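Local coordinates for protein putative neuraminyllactose-binding hemagglutinin homolog (Helicobacter pylori, PDB 3BGH) that is of unconfirmed function but is probably an outer-membrane lipoprotein adhesin that may bind neuraminyllactose on host cells, at residues F148-S153 and M202-K207. Sequence-based numbering, arbitrary orientation.
Sequences FGIDVS and MVHITK
His204 and Ile150 share the largest part of this contact, and Phe148 lies beside them. The three join the outermost strand of the sheet within this chain to the helix that runs over it, with no hydrogen bond between the two segments. Ile150 CG1 lies 3.9 Å from His204 CB. Ile150 CG2 reaches the imidazole obliquely, 3.9 Å from His204 ND1. The two side chains run alongside in opposite senses. In Ile150, chi1 (-43°) sets CG1 by His204 CB and CG2 by the ring, and chi2 (103°, off the staggered positions) turns CD1 to Ile205. There Ile150 CD1 is 3.8 Å from Ile205 CG1, and the two isoleucines lie roughly perpendicular. Ile205 CG1 also sits at the edge of the Phe148 ring, close to its plane, 3.9 Å from Phe148 CE1. Phe148 CZ approaches His204 O obliquely at 3.4 Å and packs against His204 CB at 3.8 Å. At the end of strand segment 148-151, Asp151 OD1 accepts from Ser153 N at 2.7 Å in an Asx turn, and Ser153 OG also donates to it. The helical segment 202-207 runs nearly antiparallel to strand segment 148-151, at 159°. The strand pairs with strand 123-137, whose Leu134 touches Ile205 and whose Phe136 touches Phe148. Ile205 also meets Leu68 of helix 54-73, so helix 186-208 packs against both the sheet and that second helix.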
ATOM      1  N   PHE A 148      12.300  -4.100   9.738  1.00 44.88           N
ATOM      2  CA  PHE A 148      12.748  -2.844   9.137  1.00 44.99           C
ATOM      3  C   PHE A 148      11.878  -2.634   7.898  1.00 45.56           C
ATOM      4  O   PHE A 148      11.746  -3.523   7.066  1.00 45.26           O
ATOM      5  CB  PHE A 148      14.253  -2.887   8.817  1.00 43.76           C
ATOM      6  CG  PHE A 148      14.712  -1.833   7.826  1.00 41.12           C
ATOM      7  CD1 PHE A 148      14.972  -2.177   6.510  1.00 40.80           C
ATOM      8  CD2 PHE A 148      14.897  -0.506   8.215  1.00 42.93           C
ATOM      9  CE1 PHE A 148      15.419  -1.227   5.565  1.00 41.34           C
ATOM     10  CE2 PHE A 148      15.316   0.494   7.285  1.00 43.54           C
ATOM     11  CZ  PHE A 148      15.591   0.120   5.948  1.00 42.50           C
ATOM     12  N   GLY A 149      11.248  -1.469   7.822  1.00 45.83           N
ATOM     13  CA  GLY A 149      10.308  -1.168   6.757  1.00 45.62           C
ATOM     14  C   GLY A 149      10.833  -0.184   5.723  1.00 46.67           C
ATOM     15  O   GLY A 149      11.622   0.702   6.027  1.00 46.56           O
ATOM     16  N   ILE A 150      10.426  -0.376   4.472  1.00 47.38           N
ATOM     17  CA  ILE A 150      10.635   0.621   3.469  1.00 47.10           C
ATOM     18  C   ILE A 150       9.274   0.888   2.895  1.00 47.93           C
ATOM     19  O   ILE A 150       8.598  -0.027   2.391  1.00 49.41           O
ATOM     20  CB  ILE A 150      11.608   0.181   2.386  1.00 47.17           C
ATOM     21  CG1 ILE A 150      12.825  -0.523   2.992  1.00 45.72           C
ATOM     22  CG2 ILE A 150      12.024   1.370   1.568  1.00 46.54           C
ATOM     23  CD1 ILE A 150      12.792  -2.049   2.852  1.00 46.26           C
ATOM     24  N   ASP A 151       8.843   2.122   3.061  1.00 47.09           N
ATOM     25  CA  ASP A 151       7.662   2.645   2.434  1.00 47.22           C
ATOM     26  C   ASP A 151       7.994   2.955   0.964  1.00 47.21           C
ATOM     27  O   ASP A 151       8.964   3.692   0.652  1.00 45.89           O
ATOM     28  CB  ASP A 151       7.263   3.927   3.162  1.00 47.78           C
ATOM     29  CG  ASP A 151       6.029   4.597   2.580  1.00 51.85           C
ATOM     30  OD1 ASP A 151       5.453   4.165   1.554  1.00 55.40           O
ATOM     31  OD2 ASP A 151       5.635   5.615   3.160  1.00 58.26           O
ATOM     32  N   VAL A 152       7.171   2.417   0.066  1.00 46.07           N
ATOM     33  CA  VAL A 152       7.378   2.629  -1.357  1.00 45.77           C
ATOM     34  C   VAL A 152       6.170   3.343  -1.965  1.00 46.12           C
ATOM     35  O   VAL A 152       5.962   3.300  -3.159  1.00 46.36           O
ATOM     36  CB  VAL A 152       7.616   1.270  -2.126  1.00 46.95           C
ATOM     37  CG1 VAL A 152       8.985   0.648  -1.766  1.00 44.30           C
ATOM     38  CG2 VAL A 152       6.420   0.278  -1.932  1.00 42.21           C
ATOM     39  N   SER A 153       5.361   3.995  -1.148  1.00 46.42           N
ATOM     40  CA  SER A 153       4.217   4.737  -1.673  1.00 47.27           C
ATOM     41  C   SER A 153       4.570   6.169  -2.111  1.00 48.17           C
ATOM     42  O   SER A 153       5.671   6.654  -1.855  1.00 48.20           O
ATOM     43  CB  SER A 153       3.124   4.750  -0.638  1.00 46.19           C
ATOM     44  OG  SER A 153       3.439   5.680   0.377  1.00 47.75           O
ATOM     45  N   MET A 202      16.617  -1.111  -2.387  1.00 49.59           N
ATOM     46  CA  MET A 202      18.002  -1.531  -2.285  1.00 50.05           C
ATOM     47  C   MET A 202      18.843  -0.547  -1.468  1.00 51.09           C
ATOM     48  O   MET A 202      19.661  -0.980  -0.673  1.00 52.20           O
ATOM     49  CB  MET A 202      18.596  -1.742  -3.673  1.00 49.92           C
ATOM     50  CG  MET A 202      18.230  -3.088  -4.325  1.00 47.02           C
ATOM     51  SD  MET A 202      18.715  -4.509  -3.377  1.00 42.75           S
ATOM     52  CE  MET A 202      20.470  -4.228  -3.252  1.00 44.81           C
ATOM     53  N   VAL A 203      18.644   0.761  -1.653  1.00 52.00           N
ATOM     54  CA  VAL A 203      19.383   1.782  -0.910  1.00 52.65           C
ATOM     55  C   VAL A 203      19.081   1.720   0.584  1.00 53.07           C
ATOM     56  O   VAL A 203      19.974   1.837   1.422  1.00 54.33           O
ATOM     57  CB  VAL A 203      19.018   3.205  -1.379  1.00 53.42           C
ATOM     58  CG1 VAL A 203      19.560   4.249  -0.410  1.00 52.64           C
ATOM     59  CG2 VAL A 203      19.564   3.497  -2.775  1.00 53.25           C
ATOM     60  N   HIS A 204      17.814   1.575   0.938  1.00 52.67           N
ATOM     61  CA  HIS A 204      17.455   1.583   2.335  1.00 51.66           C
ATOM     62  C   HIS A 204      17.923   0.303   2.998  1.00 51.28           C
ATOM     63  O   HIS A 204      18.442   0.359   4.076  1.00 51.12           O
ATOM     64  CB  HIS A 204      15.949   1.814   2.526  1.00 50.79           C
ATOM     65  CG  HIS A 204      15.527   3.238   2.325  1.00 50.31           C
ATOM     66  ND1 HIS A 204      14.621   3.872   3.150  1.00 47.05           N
ATOM     67  CD2 HIS A 204      15.884   4.151   1.390  1.00 49.72           C
ATOM     68  CE1 HIS A 204      14.448   5.113   2.734  1.00 49.14           C
ATOM     69  NE2 HIS A 204      15.200   5.309   1.664  1.00 47.67           N
ATOM     70  N   ILE A 205      17.744  -0.845   2.358  1.00 51.86           N
ATOM     71  CA  ILE A 205      18.196  -2.082   2.961  1.00 52.98           C
ATOM     72  C   ILE A 205      19.720  -2.156   3.049  1.00 54.23           C
ATOM     73  O   ILE A 205      20.245  -2.606   4.047  1.00 54.60           O
ATOM     74  CB  ILE A 205      17.692  -3.326   2.250  1.00 52.48           C
ATOM     75  CG1 ILE A 205      16.235  -3.599   2.597  1.00 51.91           C
ATOM     76  CG2 ILE A 205      18.500  -4.557   2.720  1.00 52.80           C
ATOM     77  CD1 ILE A 205      15.607  -4.713   1.754  1.00 50.31           C
ATOM     78  N   THR A 206      20.425  -1.729   2.008  1.00 55.65           N
ATOM     79  CA  THR A 206      21.880  -1.815   2.039  1.00 57.09           C
ATOM     80  C   THR A 206      22.399  -0.937   3.159  1.00 57.96           C
ATOM     81  O   THR A 206      23.348  -1.331   3.836  1.00 57.81           O
ATOM     82  CB  THR A 206      22.549  -1.393   0.718  1.00 57.28           C
ATOM     83  OG1 THR A 206      21.999  -0.134   0.304  1.00 58.19           O
ATOM     84  CG2 THR A 206      22.334  -2.444  -0.363  1.00 55.66           C
ATOM     85  N   LYS A 207      21.787   0.237   3.370  1.00 58.37           N
ATOM     86  CA  LYS A 207      22.208   1.087   4.483  1.00 58.83           C
ATOM     87  C   LYS A 207      21.781   0.513   5.836  1.00 59.12           C
ATOM     88  O   LYS A 207      22.486   0.718   6.853  1.00 59.29           O
ATOM     89  CB  LYS A 207      21.777   2.543   4.318  1.00 60.07           C
ATOM     90  CG  LYS A 207      22.543   3.224   3.185  1.00 62.63           C
ATOM     91  CD  LYS A 207      21.903   4.540   2.700  1.00 66.08           C
ATOM     92  CE  LYS A 207      22.745   5.138   1.546  1.00 67.40           C
ATOM     93  NZ  LYS A 207      22.371   6.557   1.224  1.00 72.82           N
TER